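Local coordinates for malate dehydrogenase (Picrophilus torridus, PDB 4BGV), which probably catalyses the reversible, NAD-dependent oxidation of malate to oxaloacetate, a step of the tricarboxylic acid cycle, at residues Phe175-Gly178 with Met184-Phe187; Asp45-Ala50 with Leu57-Phe62; Tyr135-Ile140 with Asp317-Asn322; Met241-Ser244 with Asp248-Arg251; Gly219-Leu224 with Gly228-Ala233. All coordinates share one frame; numbering follows the deposited sequence.

Contact 1 of 5, residues Phe175-Gly178 with Met184-Phe187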
# COMPACT_ATOMS: atom_id res chain seq x y z
N PHE A 175 19.32 -12.91 -12.19
CA PHE A 175 20.26 -13.43 -11.21
C PHE A 175 21.65 -12.84 -11.42
O PHE A 175 22.30 -13.10 -12.43
CB PHE A 175 20.33 -14.96 -11.32
CG PHE A 175 20.98 -15.63 -10.15
CD1 PHE A 175 22.35 -15.77 -10.10
CD2 PHE A 175 20.23 -16.08 -9.09
CE1 PHE A 175 22.96 -16.37 -9.03
CE2 PHE A 175 20.83 -16.69 -8.01
CZ PHE A 175 22.20 -16.83 -7.98
N VAL A 176 22.10 -12.03 -10.47
CA VAL A 176 23.45 -11.49 -10.52
C VAL A 176 24.16 -11.59 -9.17
O VAL A 176 23.56 -11.37 -8.12
CB VAL A 176 23.46 -10.01 -10.95
CG1 VAL A 176 23.16 -9.91 -12.46
CG2 VAL A 176 22.46 -9.21 -10.14
N ILE A 177 25.44 -11.91 -9.21
CA ILE A 177 26.26 -11.87 -8.00
C ILE A 177 27.53 -11.06 -8.27
O ILE A 177 27.72 -10.53 -9.37
CB ILE A 177 26.62 -13.30 -7.48
CG1 ILE A 177 27.43 -14.09 -8.52
CG2 ILE A 177 25.35 -14.08 -7.10
CD1 ILE A 177 27.88 -15.48 -8.01
N GLY A 178 28.40 -10.94 -7.28
CA GLY A 178 29.63 -10.19 -7.46
C GLY A 178 29.43 -8.70 -7.27
O GLY A 178 28.49 -8.28 -6.59
N MET A 184 30.52 -7.63 -12.04
CA MET A 184 29.20 -8.26 -11.93
C MET A 184 29.25 -9.61 -12.62
O MET A 184 29.89 -9.76 -13.66
CB MET A 184 28.14 -7.39 -12.61
CG MET A 184 26.70 -7.80 -12.34
SD MET A 184 25.57 -6.78 -13.36
CE MET A 184 25.58 -7.69 -14.91
N VAL A 185 28.55 -10.59 -12.05
CA VAL A 185 28.51 -11.92 -12.65
C VAL A 185 27.06 -12.37 -12.76
O VAL A 185 26.45 -12.79 -11.78
CB VAL A 185 29.29 -12.96 -11.83
CG1 VAL A 185 29.25 -14.33 -12.53
CG2 VAL A 185 30.74 -12.51 -11.61
N PRO A 186 26.49 -12.26 -13.97
CA PRO A 186 25.11 -12.74 -14.14
C PRO A 186 25.10 -14.26 -14.27
O PRO A 186 26.06 -14.82 -14.79
CB PRO A 186 24.71 -12.11 -15.48
CG PRO A 186 26.00 -12.05 -16.25
CD PRO A 186 27.09 -11.80 -15.23
N PHE A 187 24.04 -14.90 -13.79
CA PHE A 187 23.75 -16.30 -14.15
C PHE A 187 22.53 -16.21 -15.05
O PHE A 187 21.39 -16.07 -14.58
CB PHE A 187 23.41 -17.18 -12.94
CG PHE A 187 24.59 -17.58 -12.08
CD1 PHE A 187 25.60 -16.68 -11.77
CD2 PHE A 187 24.65 -18.85 -11.54
CE1 PHE A 187 26.68 -17.05 -10.96
CE2 PHE A 187 25.71 -19.23 -10.71
CZ PHE A 187 26.72 -18.33 -10.42
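Phe-175 CE1 lies over one face of the Phe-187 ring, 3.6 Å above its plane and offset toward the rim, while Ile-177 CD1 approaches the same ring obliquely. The two phenyl planes meet at 53°; Tyr-190 meets the Phe-175 ring edge-to-face. Both rings point the same way from adjacent antiparallel strands, and Phe-175 CD1 presses to 3.3 Å from Phe-187 CB. Ile-177 turns CG1 between its backbone N and carbonyl carbon (chi1 61°), which sets CD1 3.6 Å from Phe-187 CE1. With an alanine in place of Phe-187, Phe-175 CE1 and Ile-177 CD1 would probably face a gap and the Phe-175 ring be less restrained. Ile-177 and Val-185 form a hydrogen-bonded antiparallel pair, Ile-177 N to Val-185 O at 2.9 Å and Val-185 N to Ile-177 O at 2.8 Å. On the other face of the sheet, Val-176 CG1 touches Pro-186 CB and Met-184 SD. The hairpin's connection carries His-180, probably the catalytic proton acceptor. Helix 295-321 packs on the face of Ile-177, Val-185 and Phe-187; helices 150-165 and 204-215 pack on that of Val-176 and Pro-186.

Contact 2 of 5, residues Asp45-Ala50 with Leu57-Phe62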
# COMPACT_ATOMS: atom_id res chain seq x y z
N ASP A 45 11.23 18.04 5.65
CA ASP A 45 10.51 18.05 4.37
C ASP A 45 9.81 16.71 4.24
O ASP A 45 8.66 16.64 3.83
CB ASP A 45 11.52 18.27 3.23
CG ASP A 45 10.87 18.66 1.90
OD1 ASP A 45 9.64 18.91 1.84
OD2 ASP A 45 11.61 18.72 0.90
N ILE A 46 10.51 15.64 4.59
CA ILE A 46 9.91 14.31 4.56
C ILE A 46 8.78 14.20 5.59
O ILE A 46 7.69 13.72 5.27
CB ILE A 46 10.98 13.21 4.80
CG1 ILE A 46 11.91 13.10 3.57
CG2 ILE A 46 10.32 11.87 5.12
CD1 ILE A 46 13.19 12.27 3.81
N LEU A 47 9.04 14.65 6.81
CA LEU A 47 8.02 14.57 7.86
C LEU A 47 6.76 15.36 7.50
O LEU A 47 5.64 14.94 7.80
CB LEU A 47 8.56 15.10 9.20
CG LEU A 47 7.61 14.93 10.38
CD1 LEU A 47 7.39 13.45 10.67
CD2 LEU A 47 8.16 15.67 11.61
N GLU A 48 6.93 16.52 6.87
CA GLU A 48 5.78 17.35 6.54
C GLU A 48 4.80 16.72 5.54
O GLU A 48 3.70 17.23 5.36
CB GLU A 48 6.21 18.76 6.10
CG GLU A 48 6.73 19.58 7.28
CD GLU A 48 7.31 20.93 6.90
OE1 GLU A 48 7.49 21.21 5.69
OE2 GLU A 48 7.58 21.72 7.85
N GLY A 49 5.21 15.65 4.88
CA GLY A 49 4.35 14.93 3.95
C GLY A 49 3.56 13.83 4.65
O GLY A 49 2.66 13.24 4.06
N ALA A 50 3.90 13.56 5.91
CA ALA A 50 3.20 12.52 6.69
C ALA A 50 1.65 12.61 6.70
O ALA A 50 0.98 11.57 6.57
CB ALA A 50 3.74 12.47 8.13
N LEU A 57 5.39 8.36 12.09
CA LEU A 57 6.78 8.07 12.45
C LEU A 57 7.48 9.32 12.96
O LEU A 57 7.05 10.45 12.69
CB LEU A 57 7.56 7.58 11.21
CG LEU A 57 7.00 6.34 10.52
CD1 LEU A 57 7.65 6.17 9.17
CD2 LEU A 57 7.20 5.09 11.40
N ASP A 58 8.54 9.10 13.71
CA ASP A 58 9.40 10.17 14.16
C ASP A 58 10.50 10.24 13.13
O ASP A 58 11.16 9.23 12.84
CB ASP A 58 9.94 9.80 15.54
CG ASP A 58 10.77 10.89 16.18
OD1 ASP A 58 10.69 12.05 15.71
OD2 ASP A 58 11.49 10.57 17.15
N ILE A 59 10.67 11.40 12.50
CA ILE A 59 11.69 11.55 11.48
C ILE A 59 12.50 12.80 11.84
O ILE A 59 11.94 13.90 11.90
CB ILE A 59 11.05 11.69 10.09
CG1 ILE A 59 10.13 10.47 9.82
CG2 ILE A 59 12.13 11.83 9.02
CD1 ILE A 59 9.47 10.49 8.47
N LYS A 60 13.78 12.60 12.14
CA LYS A 60 14.61 13.70 12.67
C LYS A 60 15.93 13.81 11.91
O LYS A 60 16.40 12.82 11.34
CB LYS A 60 14.90 13.47 14.16
CG LYS A 60 13.67 13.51 15.05
CD LYS A 60 14.07 13.42 16.52
CE LYS A 60 12.86 13.52 17.45
NZ LYS A 60 12.30 14.90 17.49
N GLY A 61 16.52 15.00 11.89
CA GLY A 61 17.82 15.17 11.25
C GLY A 61 18.82 15.89 12.14
O GLY A 61 18.44 16.77 12.92
N PHE A 62 20.10 15.54 12.02
CA PHE A 62 21.13 16.07 12.90
C PHE A 62 22.39 16.43 12.13
O PHE A 62 22.73 15.76 11.15
CB PHE A 62 21.48 15.04 13.97
CG PHE A 62 20.32 14.64 14.82
CD1 PHE A 62 19.96 15.41 15.92
CD2 PHE A 62 19.56 13.53 14.49
CE1 PHE A 62 18.87 15.05 16.71
CE2 PHE A 62 18.46 13.17 15.26
CZ PHE A 62 18.12 13.93 16.38
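Ile-59, on the strand that forms one edge of the Rossmann-type parallel sheet, meets Ile-46 and Leu-47 at the end of helix 38-47. This helix lies in the connection between the neighbouring parallel strands 28-33 and 59-63, a beta-alpha-beta unit, and the contact packs the helix end onto the second strand. Followed outward, Ile-59 starts with CB 4.1 Å from Leu-47 CD1. CG1 comes equally near that methyl, and CD1, at the tip, reaches 3.7 Å from Ile-46 CG2. Ile-59 keeps CG1 on the side of its own N (chi1 -55°) and an extended chain beyond, so that it crosses Ile-46 at about a right angle and passes Leu-47 running the opposite way. Ala-22 of helix 12-23 also touches Ile-59, and Ala-18 and Gln-19 touch Ile-46, so the apolar patch continues onto the helix that follows the glycine-rich loop.

Past Leu-47 the chain turns sharply: Ala-50 N bonds to Leu-47 O at 2.9 Å, closing a type I turn, while Gly-49 N bonds to Ile-46 O. The helix end is also a subunit interface. Asp-45 meets the start of helix 232-246 of the third subunit, and Glu-48 forms a salt bridge with Arg-156 of that same neighbouring subunit, a probable substrate-binding residue. Within the chain, Leu-47 has CG anti to the backbone N (chi1 -174°), and its methyl CD1 ends 3.6 Å from the carbonyl oxygen Leu-57 O.

Contact 3 of 5, residues Tyr135-Ile140 with Asp317-Asn322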
# COMPACT_ATOMS: atom_id res chain seq x y z
N TYR A 135 33.60 -2.98 8.82
CA TYR A 135 33.89 -4.12 9.67
C TYR A 135 35.19 -3.89 10.44
O TYR A 135 35.24 -4.04 11.65
CB TYR A 135 33.99 -5.40 8.82
CG TYR A 135 34.50 -6.60 9.59
CD1 TYR A 135 33.91 -6.96 10.80
CD2 TYR A 135 35.55 -7.36 9.12
CE1 TYR A 135 34.36 -8.06 11.51
CE2 TYR A 135 36.01 -8.47 9.82
CZ TYR A 135 35.41 -8.81 11.03
OH TYR A 135 35.84 -9.90 11.75
N LYS A 136 36.25 -3.52 9.73
CA LYS A 136 37.54 -3.28 10.38
C LYS A 136 37.49 -2.15 11.41
O LYS A 136 38.17 -2.21 12.44
CB LYS A 136 38.63 -3.02 9.33
CG LYS A 136 38.95 -4.24 8.48
CD LYS A 136 39.98 -3.88 7.40
CE LYS A 136 41.34 -3.56 8.00
NZ LYS A 136 42.11 -4.80 8.32
N ALA A 137 36.68 -1.13 11.15
CA ALA A 137 36.64 0.05 12.02
C ALA A 137 35.71 -0.14 13.22
O ALA A 137 35.99 0.38 14.30
CB ALA A 137 36.22 1.29 11.23
N SER A 138 34.60 -0.84 13.02
CA SER A 138 33.56 -0.91 14.04
C SER A 138 33.68 -2.11 14.97
O SER A 138 33.21 -2.05 16.10
CB SER A 138 32.16 -0.93 13.40
OG SER A 138 31.92 -2.17 12.75
N GLY A 139 34.28 -3.20 14.50
CA GLY A 139 34.40 -4.42 15.29
C GLY A 139 33.09 -5.19 15.42
O GLY A 139 32.99 -6.16 16.18
N ILE A 140 32.09 -4.77 14.67
CA ILE A 140 30.79 -5.43 14.68
C ILE A 140 30.93 -6.84 14.10
O ILE A 140 31.71 -7.06 13.17
CB ILE A 140 29.76 -4.58 13.90
CG1 ILE A 140 29.34 -3.38 14.76
CG2 ILE A 140 28.54 -5.41 13.47
CD1 ILE A 140 28.50 -2.36 14.03
N ASP A 317 46.05 -2.07 4.02
CA ASP A 317 47.20 -1.18 4.03
C ASP A 317 46.85 0.19 4.61
O ASP A 317 47.61 0.73 5.42
CB ASP A 317 47.78 -1.03 2.62
CG ASP A 317 48.91 -0.03 2.55
OD1 ASP A 317 50.05 -0.38 2.94
OD2 ASP A 317 48.66 1.10 2.09
N TYR A 318 45.72 0.75 4.20
CA TYR A 318 45.26 2.01 4.78
C TYR A 318 45.12 1.92 6.29
O TYR A 318 45.59 2.79 7.02
CB TYR A 318 43.93 2.47 4.16
CG TYR A 318 43.44 3.80 4.70
CD1 TYR A 318 43.86 4.99 4.12
CD2 TYR A 318 42.56 3.86 5.77
CE1 TYR A 318 43.42 6.21 4.61
CE2 TYR A 318 42.12 5.08 6.27
CZ TYR A 318 42.55 6.25 5.68
OH TYR A 318 42.11 7.46 6.16
N PHE A 319 44.45 0.87 6.76
CA PHE A 319 44.23 0.69 8.20
C PHE A 319 45.55 0.50 8.94
O PHE A 319 45.75 1.03 10.04
CB PHE A 319 43.28 -0.48 8.48
CG PHE A 319 41.82 -0.09 8.50
CD1 PHE A 319 41.12 0.08 7.31
CD2 PHE A 319 41.15 0.09 9.70
CE1 PHE A 319 39.78 0.42 7.32
CE2 PHE A 319 39.81 0.44 9.72
CZ PHE A 319 39.12 0.61 8.53
N ALA A 320 46.47 -0.24 8.33
CA ALA A 320 47.79 -0.46 8.91
C ALA A 320 48.57 0.85 9.04
O ALA A 320 49.31 1.03 10.01
CB ALA A 320 48.57 -1.47 8.09
N LYS A 321 48.40 1.74 8.07
CA LYS A 321 49.13 3.01 8.04
C LYS A 321 48.50 4.06 8.96
O LYS A 321 49.12 5.09 9.25
CB LYS A 321 49.19 3.57 6.61
CG LYS A 321 50.07 2.80 5.64
CD LYS A 321 50.05 3.48 4.27
CE LYS A 321 50.90 2.75 3.23
NZ LYS A 321 52.34 2.65 3.60
N ASN A 322 47.27 3.82 9.40
CA ASN A 322 46.58 4.80 10.22
C ASN A 322 46.12 4.23 11.56
O ASN A 322 44.97 4.39 11.96
CB ASN A 322 45.41 5.42 9.45
CG ASN A 322 45.89 6.30 8.31
OD1 ASN A 322 46.26 7.46 8.51
ND2 ASN A 322 45.90 5.75 7.10
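Lys-136 first sends CG away from its C=O carbon (chi1 -68°), then bends at chi3 and chi4 (68° and 81°), curling its aliphatic chain across one face of the Phe-319 ring. CB and CE lie over the same face and span it. CB makes a CH-pi contact 3.8 Å from the Phe-319 centroid, close to the ring normal, and CE rests at the root of the ring, 3.5 Å from Phe-319 CG. CD, between them, comes no nearer than 4.1 Å, to Phe-319 CD1. Ala-137 borders the same ring from another side: its CB lies at the edge, in the ring plane, 4.0 Å from Phe-319 CE2. The lysine's charged end passes beyond the phenyl group to a salt bridge with Asp-316, so a single side chain supplies both an apolar lid and an ion pair. An alanine in place of Phe-319 is likely to leave the lysine methylenes without their flat support and open a gap beside Ala-137 CB. Both helices finish close by. Gly-139 takes a positive phi, and Ser-138 OG accepts from Ile-140 N in an ST turn, while Asn-322 ND2 donates to Tyr-318 O and lies over the Tyr-318 ring. The contact thus packs the C-terminal end of helix 295-321 against helix 127-138 of the NAD-binding domain, with Ile-101 and Lys-105 of helix 93-114 also touching Phe-319.

Contact 4 of 5, residues Met241-Ser244 with Asp248-Arg251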
# COMPACT_ATOMS: atom_id res chain seq x y z
N MET A 241 16.40 -4.11 1.44
CA MET A 241 17.37 -4.77 2.32
C MET A 241 17.13 -4.38 3.78
O MET A 241 17.10 -5.24 4.66
CB MET A 241 18.80 -4.39 1.95
CG MET A 241 19.27 -4.97 0.62
SD MET A 241 20.75 -4.15 -0.03
CE MET A 241 22.01 -4.63 1.17
N VAL A 242 16.97 -3.08 4.04
CA VAL A 242 16.77 -2.61 5.41
C VAL A 242 15.49 -3.20 6.04
O VAL A 242 15.50 -3.67 7.19
CB VAL A 242 16.67 -1.07 5.44
CG1 VAL A 242 16.31 -0.58 6.86
CG2 VAL A 242 17.98 -0.43 4.93
N GLU A 243 14.40 -3.20 5.29
CA GLU A 243 13.14 -3.69 5.85
C GLU A 243 13.19 -5.21 6.09
O GLU A 243 12.51 -5.73 6.98
CB GLU A 243 11.94 -3.29 4.96
CG GLU A 243 11.82 -4.12 3.71
CD GLU A 243 10.72 -3.63 2.78
OE1 GLU A 243 10.15 -2.54 3.02
OE2 GLU A 243 10.43 -4.35 1.80
N SER A 244 14.00 -5.93 5.31
CA SER A 244 14.13 -7.37 5.55
C SER A 244 14.79 -7.63 6.91
O SER A 244 14.48 -8.61 7.58
CB SER A 244 14.91 -8.08 4.43
OG SER A 244 14.78 -9.50 4.54
N ASP A 248 12.38 -8.71 9.67
CA ASP A 248 12.79 -10.13 9.65
C ASP A 248 12.12 -10.91 8.50
O ASP A 248 11.57 -12.00 8.71
CB ASP A 248 12.47 -10.74 11.02
CG ASP A 248 13.14 -12.08 11.24
OD1 ASP A 248 14.26 -12.30 10.73
OD2 ASP A 248 12.54 -12.91 11.96
N ARG A 249 12.15 -10.34 7.30
CA ARG A 249 11.41 -10.88 6.16
C ARG A 249 12.03 -12.15 5.57
O ARG A 249 11.34 -12.93 4.88
CB ARG A 249 11.27 -9.82 5.06
CG ARG A 249 10.36 -8.63 5.39
CD ARG A 249 10.01 -7.83 4.13
NE ARG A 249 9.27 -8.62 3.15
CZ ARG A 249 8.91 -8.19 1.94
NH1 ARG A 249 9.23 -6.95 1.55
NH2 ARG A 249 8.24 -8.99 1.11
N LYS A 250 13.32 -12.36 5.82
CA LYS A 250 14.09 -13.43 5.18
C LYS A 250 14.08 -13.33 3.65
O LYS A 250 13.95 -14.35 2.95
CB LYS A 250 13.61 -14.84 5.61
CG LYS A 250 13.20 -15.00 7.08
CD LYS A 250 14.36 -14.89 8.05
CE LYS A 250 13.93 -15.37 9.45
NZ LYS A 250 14.85 -14.92 10.55
N ARG A 251 14.20 -12.11 3.13
CA ARG A 251 14.41 -11.93 1.70
C ARG A 251 15.70 -12.65 1.31
O ARG A 251 16.65 -12.73 2.11
CB ARG A 251 14.59 -10.44 1.34
CG ARG A 251 13.37 -9.54 1.62
CD ARG A 251 12.14 -9.93 0.79
NE ARG A 251 12.46 -10.16 -0.62
CZ ARG A 251 12.46 -9.22 -1.56
NH1 ARG A 251 12.19 -7.96 -1.25
NH2 ARG A 251 12.76 -9.55 -2.81
O HOH W 1 12.12 -6.48 1.47
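Glu-243 and Ser-244, in the last turns of helix 232-246, are met by the chain as it doubles back after the helix toward strand 251-259. Ser-244 swings OG to the side opposite its own N (chi1 -168°), where it accepts from Arg-251 N at 3.0 Å; OG is also hydrogen-bonded to Ile-280 O. The serine's carbonyl takes Arg-249 N at 2.9 Å, in the carbonyl plane and on a lone pair. With Asp-248 at positive phi, this bond belongs to the Schellman motif that ends the helix.

Glu-243 places CG between backbone N and carbonyl carbon, the crowded position (chi1 76°), and then runs extended. OE2 thereby comes to the guanidinium edge of Arg-249, 2.9 Å from NH1, in a salt bridge whose hydrogen bond is bent and weak. The carboxylate and guanidinium planes are 51° apart. A water donates to Glu-243 OE2 at 2.7 Å and accepts from Arg-251 NH1 at 3.1 Å, linking that second arginine. Arg-251 bends at chi2 and chi3, setting its CD 3.8 Å above the centre of the Arg-249 guanidinium plane. Lys-250 NZ bonds to Asp-248 OD1 on its syn side and also forms a salt bridge with Glu-286.

Arg-24 shares Glu-243 OE2. Beyond the chain, Arg-249 pairs with Asp-56 of the fourth subunit and Glu-170 of the second, and Arg-251 with Asp-171 of the second. Acids of three subunits therefore surround the two arginines, an arrangement likely to offset the two positive charges where they crowd together, and to help join the tetramer.

Contact 5 of 5, residues Gly219-Leu224 with Gly228-Ala233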
# COMPACT_ATOMS: atom_id res chain seq x y z
N GLY A 219 26.44 4.19 -14.81
CA GLY A 219 27.03 5.15 -15.74
C GLY A 219 25.98 5.77 -16.67
O GLY A 219 26.06 6.96 -17.02
N GLU A 220 24.99 4.96 -17.06
CA GLU A 220 23.91 5.42 -17.94
C GLU A 220 23.16 6.56 -17.26
O GLU A 220 22.87 7.57 -17.89
CB GLU A 220 22.94 4.28 -18.28
CG GLU A 220 21.76 4.70 -19.15
CD GLU A 220 20.80 3.56 -19.50
OE1 GLU A 220 20.94 2.46 -18.93
OE2 GLU A 220 19.90 3.75 -20.37
N ILE A 221 22.86 6.39 -15.97
CA ILE A 221 22.17 7.45 -15.23
C ILE A 221 23.06 8.68 -15.04
O ILE A 221 22.62 9.81 -15.20
CB ILE A 221 21.66 6.96 -13.85
CG1 ILE A 221 20.72 5.76 -14.03
CG2 ILE A 221 20.91 8.07 -13.13
CD1 ILE A 221 19.48 6.08 -14.83
N VAL A 222 24.33 8.46 -14.70
CA VAL A 222 25.27 9.58 -14.57
C VAL A 222 25.32 10.46 -15.82
O VAL A 222 25.34 11.69 -15.73
CB VAL A 222 26.69 9.09 -14.21
CG1 VAL A 222 27.71 10.22 -14.39
CG2 VAL A 222 26.70 8.59 -12.76
N ASN A 223 25.32 9.83 -16.99
CA ASN A 223 25.34 10.59 -18.23
C ASN A 223 24.10 11.46 -18.40
O ASN A 223 24.17 12.57 -18.92
CB ASN A 223 25.50 9.69 -19.45
CG ASN A 223 25.26 10.44 -20.74
OD1 ASN A 223 26.06 11.28 -21.15
ND2 ASN A 223 24.13 10.16 -21.39
N LEU A 224 22.96 10.95 -17.95
CA LEU A 224 21.71 11.67 -18.10
C LEU A 224 21.58 12.81 -17.09
O LEU A 224 21.06 13.89 -17.42
CB LEU A 224 20.53 10.70 -18.00
CG LEU A 224 20.48 9.69 -19.15
CD1 LEU A 224 19.48 8.56 -18.90
CD2 LEU A 224 20.15 10.40 -20.44
N GLY A 228 25.46 14.35 -11.09
CA GLY A 228 25.14 13.51 -9.95
C GLY A 228 24.86 12.10 -10.42
O GLY A 228 24.91 11.83 -11.62
N SER A 229 24.56 11.21 -9.49
CA SER A 229 24.37 9.80 -9.85
C SER A 229 22.96 9.33 -9.49
O SER A 229 22.17 10.11 -8.95
CB SER A 229 25.45 8.94 -9.20
OG SER A 229 25.46 9.10 -7.80
N ALA A 230 22.64 8.08 -9.80
CA ALA A 230 21.30 7.53 -9.55
C ALA A 230 20.95 7.59 -8.06
O ALA A 230 21.82 7.45 -7.20
CB ALA A 230 21.22 6.09 -10.04
N PHE A 231 19.66 7.79 -7.76
CA PHE A 231 19.20 7.76 -6.38
C PHE A 231 17.83 7.12 -6.16
O PHE A 231 17.60 6.52 -5.12
CB PHE A 231 19.28 9.15 -5.71
CG PHE A 231 18.53 10.23 -6.43
CD1 PHE A 231 19.10 10.87 -7.53
CD2 PHE A 231 17.27 10.63 -5.99
CE1 PHE A 231 18.42 11.90 -8.19
CE2 PHE A 231 16.58 11.65 -6.64
CZ PHE A 231 17.15 12.29 -7.74
N TYR A 232 16.93 7.22 -7.13
CA TYR A 232 15.61 6.61 -6.95
C TYR A 232 15.66 5.08 -6.89
O TYR A 232 15.15 4.47 -5.94
CB TYR A 232 14.62 7.05 -8.04
CG TYR A 232 14.17 8.48 -7.87
CD1 TYR A 232 13.44 8.87 -6.74
CD2 TYR A 232 14.47 9.45 -8.83
CE1 TYR A 232 13.01 10.18 -6.58
CE2 TYR A 232 14.04 10.78 -8.68
CZ TYR A 232 13.32 11.13 -7.55
OH TYR A 232 12.91 12.43 -7.37
N ALA A 233 16.24 4.46 -7.91
CA ALA A 233 16.34 3.00 -7.91
C ALA A 233 17.26 2.48 -6.78
O ALA A 233 16.89 1.53 -6.08
CB ALA A 233 16.76 2.46 -9.29
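Val-222 and Ser-229 bring their backbones to 4.8 Å between CA atoms, where one flank of helix 217-225 meets an extended run of chain. Gly-228 is almost fully stretched, Ser-229 and Ala-230 stay extended, and Phe-231 then takes the N-cap position of helix 232-246. Gly-228 O faces the helix 3.7 Å from Val-222 CA, a buried carbonyl with no polar partner in the model. The side chains add an apolar seam. Ile-221 turns CG1 back beside its own N (chi1 -57°), leaving CG2 3.6 Å from Ala-230 CA and 3.7 Å from Ala-230 CB. One residue on, Val-222 CG2 lies 3.8 Å from Ser-229 CB. Asp-45 of the third subunit accepts from the backbone N atoms of Phe-231, Tyr-232 and Ala-233, so the start of the helix is held from across the interface. Arg-156, a probable substrate-binding residue, touches Ala-230, while Phe-231 packs on Ala-12 and Val-13, which probably bind NAD. The arrangement is a short connection between helices 217-225 and 232-246, consistent with a place between the substrate and nucleotide sites of the LDH/MDH fold.

From the N terminus, contact 2 closes first, a short loop within the NAD-binding domain that ties a helix end to an edge strand. Contact 3 opens at helix 127-138 and closes only near the C terminus, so its long loop encloses contacts 1, 5 and 4, which follow one another in series; none cross. Contact 1 closes the hairpin bearing the probable catalytic histidine. Contacts 5 and 4 fall near the two ends of helix 232-246, their nearest atoms about 9 Å apart. Contact 3 brings the C-terminal helix back to the nucleotide-binding domain. Contacts 2 and 5 both touch the third subunit.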